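Local coordinates for protein Zn-dependent hydrolase of metallo-beta-lactamase superfamily TM0207 (Thermotoga maritima, PDB 1VJN) that is probably a zinc-dependent hydrolase of the metallo-beta-lactamase superfamily, whose substrate is not known, at residues Asp76-Tyr81 against Gly90-His95; Glu156-Ala161 against Lys191-Tyr196. One frame throughout, in Å; residues are numbered along the deposited sequence.

Contact 1. Residues Asp76-Tyr81 against Gly90-His95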
ATOM      1  N   ASP A  76      -8.244  10.267  -6.773  1.00 20.07           N
ATOM      2  CA  ASP A  76      -8.918  10.082  -5.509  1.00 22.66           C
ATOM      3  C   ASP A  76     -10.327   9.518  -5.665  1.00 22.79           C
ATOM      4  O   ASP A  76     -11.121   9.649  -4.764  1.00 23.49           O
ATOM      5  CB  ASP A  76      -8.978  11.392  -4.738  1.00 23.62           C
ATOM      6  CG  ASP A  76      -9.677  12.496  -5.497  1.00 30.32           C
ATOM      7  OD1 ASP A  76     -10.285  12.263  -6.572  1.00 31.39           O
ATOM      8  OD2 ASP A  76      -9.639  13.669  -5.095  1.00 44.42           O
ATOM      9  N   ARG A  77     -10.592   8.861  -6.788  1.00 23.63           N
ATOM     10  CA  ARG A  77     -11.856   8.195  -7.058  1.00 21.97           C
ATOM     11  C   ARG A  77     -11.614   6.823  -7.661  1.00 21.56           C
ATOM     12  O   ARG A  77     -10.607   6.621  -8.324  1.00 23.57           O
ATOM     13  CB  ARG A  77     -12.690   9.033  -8.026  1.00 21.78           C
ATOM     14  CG  ARG A  77     -13.183  10.256  -7.384  1.00 25.03           C
ATOM     15  CD  ARG A  77     -13.800  11.272  -8.255  1.00 42.08           C
ATOM     16  NE  ARG A  77     -14.103  12.409  -7.385  1.00 52.38           N
ATOM     17  CZ  ARG A  77     -15.232  12.566  -6.687  1.00 57.31           C
ATOM     18  NH1 ARG A  77     -16.255  11.707  -6.805  1.00 57.50           N
ATOM     19  NH2 ARG A  77     -15.351  13.638  -5.903  1.00 60.86           N
ATOM     20  N   PRO A  78     -12.555   5.889  -7.468  1.00 19.03           N
ATOM     21  CA  PRO A  78     -12.464   4.559  -8.101  1.00 20.72           C
ATOM     22  C   PRO A  78     -12.519   4.608  -9.657  1.00 22.76           C
ATOM     23  O   PRO A  78     -12.923   5.605 -10.232  1.00 22.70           O
ATOM     24  CB  PRO A  78     -13.662   3.798  -7.522  1.00 20.74           C
ATOM     25  CG  PRO A  78     -14.510   4.775  -6.867  1.00 20.01           C
ATOM     26  CD  PRO A  78     -13.771   6.024  -6.645  1.00 22.50           C
ATOM     27  N   GLY A  79     -12.073   3.541 -10.306  1.00 24.13           N
ATOM     28  CA  GLY A  79     -12.133   3.415 -11.750  1.00 22.17           C
ATOM     29  C   GLY A  79     -10.817   2.947 -12.325  1.00 21.57           C
ATOM     30  O   GLY A  79      -9.914   2.500 -11.619  1.00 18.81           O
ATOM     31  N   ALA A  80     -10.705   3.074 -13.631  1.00 21.21           N
ATOM     32  CA  ALA A  80      -9.561   2.563 -14.348  1.00 23.33           C
ATOM     33  C   ALA A  80      -8.868   3.709 -15.049  1.00 24.00           C
ATOM     34  O   ALA A  80      -9.495   4.474 -15.760  1.00 23.17           O
ATOM     35  CB  ALA A  80     -10.004   1.523 -15.348  1.00 23.92           C
ATOM     36  N   TYR A  81      -7.573   3.828 -14.834  1.00 23.81           N
ATOM     37  CA  TYR A  81      -6.820   4.927 -15.358  1.00 24.47           C
ATOM     38  C   TYR A  81      -5.517   4.423 -15.944  1.00 26.58           C
ATOM     39  O   TYR A  81      -4.994   3.366 -15.591  1.00 23.34           O
ATOM     40  CB  TYR A  81      -6.480   5.916 -14.248  1.00 25.96           C
ATOM     41  CG  TYR A  81      -7.635   6.268 -13.348  1.00 28.59           C
ATOM     42  CD1 TYR A  81      -7.984   5.461 -12.256  1.00 26.74           C
ATOM     43  CD2 TYR A  81      -8.370   7.427 -13.575  1.00 34.98           C
ATOM     44  CE1 TYR A  81      -9.048   5.820 -11.433  1.00 20.14           C
ATOM     45  CE2 TYR A  81      -9.421   7.779 -12.764  1.00 31.00           C
ATOM     46  CZ  TYR A  81      -9.755   6.981 -11.697  1.00 26.01           C
ATOM     47  OH  TYR A  81     -10.791   7.382 -10.908  1.00 28.67           O
ATOM     48  N   GLY A  90      -8.692   1.939  -9.167  1.00 19.76           N
ATOM     49  CA  GLY A  90      -9.224   2.264  -7.849  1.00 18.03           C
ATOM     50  C   GLY A  90     -10.489   1.485  -7.544  1.00 20.31           C
ATOM     51  O   GLY A  90     -11.423   1.472  -8.361  1.00 16.88           O
ATOM     52  N   VAL A  91     -10.534   0.862  -6.368  1.00 17.79           N
ATOM     53  CA  VAL A  91     -11.676  -0.024  -5.993  1.00 20.97           C
ATOM     54  C   VAL A  91     -12.163   0.456  -4.646  1.00 19.24           C
ATOM     55  O   VAL A  91     -11.391   0.505  -3.729  1.00 19.98           O
ATOM     56  CB  VAL A  91     -11.219  -1.517  -5.938  1.00 21.16           C
ATOM     57  CG1 VAL A  91     -12.273  -2.430  -5.395  1.00 22.86           C
ATOM     58  CG2 VAL A  91     -10.784  -1.977  -7.295  1.00 23.35           C
ATOM     59  N   GLU A  92     -13.415   0.895  -4.556  1.00 15.05           N
ATOM     60  CA  GLU A  92     -13.960   1.393  -3.308  1.00 21.23           C
ATOM     61  C   GLU A  92     -14.333   0.183  -2.462  1.00 23.32           C
ATOM     62  O   GLU A  92     -14.922  -0.785  -2.977  1.00 22.95           O
ATOM     63  CB  GLU A  92     -15.203   2.244  -3.569  1.00 25.50           C
ATOM     64  CG  GLU A  92     -15.576   3.254  -2.490  1.00 35.48           C
ATOM     65  CD  GLU A  92     -16.395   4.413  -3.095  1.00 54.08           C
ATOM     66  OE1 GLU A  92     -17.410   4.146  -3.809  1.00 55.00           O
ATOM     67  OE2 GLU A  92     -16.022   5.595  -2.888  1.00 55.47           O
ATOM     68  N   THR A  93     -13.924   0.212  -1.201  1.00 22.68           N
ATOM     69  CA  THR A  93     -14.241  -0.854  -0.263  1.00 21.74           C
ATOM     70  C   THR A  93     -15.176  -0.398   0.834  1.00 26.38           C
ATOM     71  O   THR A  93     -15.684  -1.218   1.620  1.00 24.27           O
ATOM     72  CB  THR A  93     -12.999  -1.446   0.381  1.00 21.63           C
ATOM     73  OG1 THR A  93     -12.229  -0.477   1.117  1.00 19.76           O
ATOM     74  CG2 THR A  93     -12.094  -2.002  -0.626  1.00 20.80           C
ATOM     75  N   PHE A  94     -15.336   0.916   0.926  1.00 25.53           N
ATOM     76  CA  PHE A  94     -16.245   1.502   1.829  1.00 31.28           C
ATOM     77  C   PHE A  94     -16.686   2.846   1.266  1.00 35.55           C
ATOM     78  O   PHE A  94     -15.869   3.593   0.674  1.00 36.74           O
ATOM     79  CB  PHE A  94     -15.593   1.755   3.177  1.00 33.74           C
ATOM     80  CG  PHE A  94     -16.512   2.450   4.126  1.00 37.15           C
ATOM     81  CD1 PHE A  94     -17.651   1.796   4.572  1.00 39.28           C
ATOM     82  CD2 PHE A  94     -16.293   3.776   4.505  1.00 30.23           C
ATOM     83  CE1 PHE A  94     -18.560   2.440   5.425  1.00 45.29           C
ATOM     84  CE2 PHE A  94     -17.188   4.435   5.360  1.00 34.88           C
ATOM     85  CZ  PHE A  94     -18.330   3.763   5.816  1.00 40.94           C
ATOM     86  N   HIS A  95     -17.956   3.153   1.470  1.00 39.29           N
ATOM     87  CA  HIS A  95     -18.492   4.498   1.250  1.00 47.11           C
ATOM     88  C   HIS A  95     -19.852   4.597   1.963  1.00 50.26           C
ATOM     89  O   HIS A  95     -20.746   3.819   1.645  1.00 49.98           O
ATOM     90  CB  HIS A  95     -18.647   4.779  -0.244  1.00 49.40           C
ATOM     91  CG  HIS A  95     -19.149   6.159  -0.561  1.00 58.47           C
ATOM     92  ND1 HIS A  95     -20.383   6.620  -0.148  1.00 63.75           N
ATOM     93  CD2 HIS A  95     -18.596   7.164  -1.287  1.00 62.52           C
ATOM     94  CE1 HIS A  95     -20.560   7.855  -0.587  1.00 62.24           C
ATOM     95  NE2 HIS A  95     -19.489   8.208  -1.280  1.00 65.73           N
TER
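Pro-78 lies against the backbone of Gly-90 and brushes the start of the Glu-92 side chain. Its CB is 3.3 Å from Gly-90 O. Further round the ring, Pro-78 CG comes only to 4.2 Å from Glu-92 CB. The two backbones are close as well: Pro-78 CA is 4.0 Å from Gly-90 CA. Pro-78 CA and Arg-77 O crowd the side of Gly-90 where a side chain would lie, so glycine lets the chains come this close. Gly-79 follows and sets the pairing. It pairs with Gly-90 as an antiparallel hydrogen-bonded pair. Gly-79 N donates to Gly-90 O at 2.9 Å, and Gly-90 N returns a bond to Gly-79 O at 2.8 Å. The backbone angles of Gly-79 are ones glycine adopts readily and other residues do not. Tyr-81 then reaches back along its own segment. Tyr-81 OH donates a hydrogen bond to Arg-77 O at 2.7 Å. The hydroxyl sits well above the plane of that carbonyl, 65° out of it. This bond ties the strand to the loop that leads into it.

The pair belongs to the beta hairpin of strands 79-83 and 86-95, at the outer end of the eight-stranded sheet. This is an edge hairpin in one of the two sheets of the metallo-hydrolase/oxidoreductase fold. Strand 105-113 bonds to strand 86-95 on its other side, and its Ile-107 touches Pro-78. Val-91 points away from the Pro-78 side and packs on Glu-135 of helix 130-136.

Contact 2. Residues Glu156-Ala161 against Lys191-Tyr196; sequences EAKEVA and KLFDSY
Lys-158 carries this contact, meeting Leu-192 and Phe-193 with its long aliphatic chain. Lys-158 CD lies over one face of the Phe-193 ring, near its edge, while CG sits off the rim by CZ. Lys-158 CG is 3.6 Å from Phe-193 CZ, and Lys-158 CE is 3.9 Å from Phe-193 CE2. The two side chains run past each other in opposite directions. Phe-193 CG is anti to its carbonyl carbon (chi1 -57°), which sends the ring toward the helix although its CB does not head there. Leu-192 CB meets the same Lys-158 CD at 3.9 Å from a second side, roughly at right angles to the direction of the ring.

The polar part is smaller. Lys-158 CE lies 3.3 Å from Leu-192 O. This is a carbon-to-oxygen approach, not a hydrogen bond. The methylene next to the ammonium group probably carries some positive charge, which would suit this neighbour.

The charge itself is met elsewhere. The Lys-158 chain is extended until it bends at its last torsion (chi4 -45°), and NZ forms a salt bridge to Asp-162, one turn further along the same helix. Phe-193 is backed by an edge-to-face contact with Phe-189 of helix 187-190 and also touches Val-214.

The contact joins the outer side of helix 154-163 to the loop between helix 187-190 and strand 197-198, while Ala-157 and Val-160 of the helix face the protein interior. It is a surface contact made mainly by nonpolar packing: the lysine gives its carbon chain to the loop and its charge to its own helix, so packing rather than specific polar bonding joins the segments.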
ATOM      1  N   GLU A 156      -7.035 -10.940   9.973  1.00 16.73           N
ATOM      2  CA  GLU A 156      -7.808 -10.558   8.814  1.00 17.76           C
ATOM      3  C   GLU A 156      -6.856 -10.103   7.705  1.00 17.44           C
ATOM      4  O   GLU A 156      -7.159 -10.282   6.543  1.00 17.17           O
ATOM      5  CB  GLU A 156      -8.741  -9.397   9.138  1.00 18.58           C
ATOM      6  CG  GLU A 156      -9.886  -9.737  10.082  1.00 27.30           C
ATOM      7  CD  GLU A 156     -10.546  -8.476  10.633  1.00 34.92           C
ATOM      8  OE1 GLU A 156      -9.864  -7.648  11.325  1.00 37.27           O
ATOM      9  OE2 GLU A 156     -11.736  -8.314  10.365  1.00 35.09           O
ATOM     10  N   ALA A 157      -5.723  -9.482   8.055  1.00 17.11           N
ATOM     11  CA  ALA A 157      -4.771  -9.062   7.004  1.00 16.04           C
ATOM     12  C   ALA A 157      -4.158 -10.258   6.299  1.00 17.58           C
ATOM     13  O   ALA A 157      -3.997 -10.245   5.072  1.00 18.23           O
ATOM     14  CB  ALA A 157      -3.705  -8.181   7.552  1.00 14.39           C
ATOM     15  N   LYS A 158      -3.807 -11.293   7.044  1.00 18.85           N
ATOM     16  CA  LYS A 158      -3.295 -12.519   6.410  1.00 19.15           C
ATOM     17  C   LYS A 158      -4.368 -13.167   5.507  1.00 17.47           C
ATOM     18  O   LYS A 158      -4.054 -13.709   4.456  1.00 18.54           O
ATOM     19  CB  LYS A 158      -2.817 -13.551   7.440  1.00 18.53           C
ATOM     20  CG  LYS A 158      -2.060 -14.718   6.824  1.00 21.24           C
ATOM     21  CD  LYS A 158      -1.560 -15.694   7.900  1.00 26.21           C
ATOM     22  CE  LYS A 158      -0.786 -16.863   7.302  1.00 33.78           C
ATOM     23  NZ  LYS A 158      -1.505 -17.388   6.119  1.00 36.20           N
ATOM     24  N   GLU A 159      -5.618 -13.144   5.948  1.00 22.64           N
ATOM     25  CA  GLU A 159      -6.740 -13.694   5.160  1.00 23.51           C
ATOM     26  C   GLU A 159      -6.879 -12.976   3.789  1.00 18.51           C
ATOM     27  O   GLU A 159      -6.980 -13.611   2.721  1.00 15.44           O
ATOM     28  CB  GLU A 159      -7.998 -13.556   5.992  1.00 22.51           C
ATOM     29  CG  GLU A 159      -9.168 -14.389   5.550  1.00 34.27           C
ATOM     30  CD  GLU A 159     -10.377 -14.240   6.477  1.00 33.04           C
ATOM     31  OE1 GLU A 159     -10.208 -13.896   7.687  1.00 41.43           O
ATOM     32  OE2 GLU A 159     -11.513 -14.469   5.973  1.00 45.76           O
ATOM     33  N   VAL A 160      -6.815 -11.655   3.843  1.00 18.18           N
ATOM     34  CA  VAL A 160      -6.794 -10.813   2.653  1.00 19.62           C
ATOM     35  C   VAL A 160      -5.560 -11.088   1.805  1.00 18.54           C
ATOM     36  O   VAL A 160      -5.651 -11.233   0.588  1.00 18.94           O
ATOM     37  CB  VAL A 160      -6.854  -9.299   3.028  1.00 15.05           C
ATOM     38  CG1 VAL A 160      -6.578  -8.412   1.845  1.00 21.74           C
ATOM     39  CG2 VAL A 160      -8.217  -8.938   3.588  1.00 20.78           C
ATOM     40  N   ALA A 161      -4.389 -11.166   2.429  1.00 21.42           N
ATOM     41  CA  ALA A 161      -3.185 -11.525   1.662  1.00 18.09           C
ATOM     42  C   ALA A 161      -3.374 -12.836   0.937  1.00 18.15           C
ATOM     43  O   ALA A 161      -3.001 -12.953  -0.215  1.00 20.71           O
ATOM     44  CB  ALA A 161      -2.007 -11.599   2.533  1.00 19.14           C
ATOM     45  N   LYS A 191       4.011 -13.070  13.720  1.00 21.21           N
ATOM     46  CA  LYS A 191       3.883 -14.394  14.304  1.00 21.14           C
ATOM     47  C   LYS A 191       3.002 -15.363  13.479  1.00 20.20           C
ATOM     48  O   LYS A 191       3.019 -16.559  13.712  1.00 18.89           O
ATOM     49  CB  LYS A 191       3.413 -14.324  15.767  1.00 24.36           C
ATOM     50  CG  LYS A 191       2.098 -13.593  16.001  1.00 35.74           C
ATOM     51  CD  LYS A 191       1.168 -14.300  17.000  1.00 48.06           C
ATOM     52  CE  LYS A 191       1.792 -14.524  18.379  1.00 52.50           C
ATOM     53  NZ  LYS A 191       0.993 -15.533  19.190  1.00 57.60           N
ATOM     54  N   LEU A 192       2.286 -14.859  12.479  1.00 19.99           N
ATOM     55  CA  LEU A 192       1.398 -15.692  11.685  1.00 18.13           C
ATOM     56  C   LEU A 192       2.083 -16.301  10.482  1.00 18.92           C
ATOM     57  O   LEU A 192       1.467 -17.066   9.739  1.00 21.94           O
ATOM     58  CB  LEU A 192       0.195 -14.852  11.235  1.00 16.02           C
ATOM     59  CG  LEU A 192      -0.640 -14.238  12.371  1.00 21.71           C
ATOM     60  CD1 LEU A 192      -1.728 -13.307  11.776  1.00 27.79           C
ATOM     61  CD2 LEU A 192      -1.259 -15.315  13.300  1.00 24.84           C
ATOM     62  N   PHE A 193       3.352 -15.950  10.277  1.00 20.41           N
ATOM     63  CA  PHE A 193       4.125 -16.408   9.132  1.00 21.14           C
ATOM     64  C   PHE A 193       5.401 -17.126   9.598  1.00 22.90           C
ATOM     65  O   PHE A 193       5.843 -16.988  10.735  1.00 19.58           O
ATOM     66  CB  PHE A 193       4.497 -15.243   8.212  1.00 22.22           C
ATOM     67  CG  PHE A 193       3.306 -14.450   7.704  1.00 26.18           C
ATOM     68  CD1 PHE A 193       2.820 -13.378   8.429  1.00 23.62           C
ATOM     69  CD2 PHE A 193       2.702 -14.763   6.489  1.00 25.46           C
ATOM     70  CE1 PHE A 193       1.733 -12.646   7.970  1.00 19.80           C
ATOM     71  CE2 PHE A 193       1.604 -14.044   6.023  1.00 22.41           C
ATOM     72  CZ  PHE A 193       1.120 -12.975   6.760  1.00 21.23           C
ATOM     73  N   ASP A 194       5.986 -17.890   8.690  1.00 25.33           N
ATOM     74  CA  ASP A 194       7.119 -18.754   9.025  1.00 28.23           C
ATOM     75  C   ASP A 194       8.456 -17.995   9.070  1.00 26.26           C
ATOM     76  O   ASP A 194       9.415 -18.398   9.761  1.00 27.61           O
ATOM     77  CB  ASP A 194       7.172 -19.916   8.020  1.00 31.74           C
ATOM     78  CG  ASP A 194       5.960 -20.870   8.154  1.00 44.62           C
ATOM     79  OD1 ASP A 194       5.605 -21.265   9.305  1.00 50.61           O
ATOM     80  OD2 ASP A 194       5.312 -21.284   7.153  1.00 57.87           O
ATOM     81  N   SER A 195       8.494 -16.907   8.325  1.00 26.00           N
ATOM     82  CA  SER A 195       9.650 -16.073   8.221  1.00 27.36           C
ATOM     83  C   SER A 195       9.216 -14.658   7.836  1.00 25.44           C
ATOM     84  O   SER A 195       8.079 -14.425   7.439  1.00 24.40           O
ATOM     85  CB  SER A 195      10.576 -16.631   7.133  1.00 31.05           C
ATOM     86  OG  SER A 195       9.892 -16.648   5.877  1.00 33.24           O
ATOM     87  N   TYR A 196      10.161 -13.726   7.952  1.00 22.62           N
ATOM     88  CA  TYR A 196      10.020 -12.342   7.519  1.00 19.60           C
ATOM     89  C   TYR A 196      11.409 -11.697   7.438  1.00 20.15           C
ATOM     90  O   TYR A 196      12.423 -12.282   7.865  1.00 15.15           O
ATOM     91  CB  TYR A 196       9.138 -11.548   8.483  1.00 24.13           C
ATOM     92  CG  TYR A 196       9.680 -11.357   9.890  1.00 21.57           C
ATOM     93  CD1 TYR A 196      10.484 -10.288  10.197  1.00 26.36           C
ATOM     94  CD2 TYR A 196       9.337 -12.220  10.913  1.00 17.53           C
ATOM     95  CE1 TYR A 196      10.988 -10.107  11.478  1.00 26.92           C
ATOM     96  CE2 TYR A 196       9.800 -12.037  12.188  1.00 21.91           C
ATOM     97  CZ  TYR A 196      10.623 -10.972  12.468  1.00 29.00           C
ATOM     98  OH  TYR A 196      11.112 -10.768  13.735  1.00 29.97           O
TER

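How the contacts relate
From the N terminus, the chain builds most of the six-stranded sheet, ending with strand 73-75, and then enters the hairpin 79-83/86-95. Contact 1 closes that hairpin, with only eight residues between its segments. It lies at one edge of the eight-stranded sheet. The chain then runs through the middle of that sheet to helix 154-163. Contact 2 closes a longer loop of 29 residues, joining this helix to the loop before strand 197-198, the outermost strand at the other end of the sheet. The contacts follow in series and neither nest nor cross. The centres of contact 1 and contact 2 are about 25 Å apart.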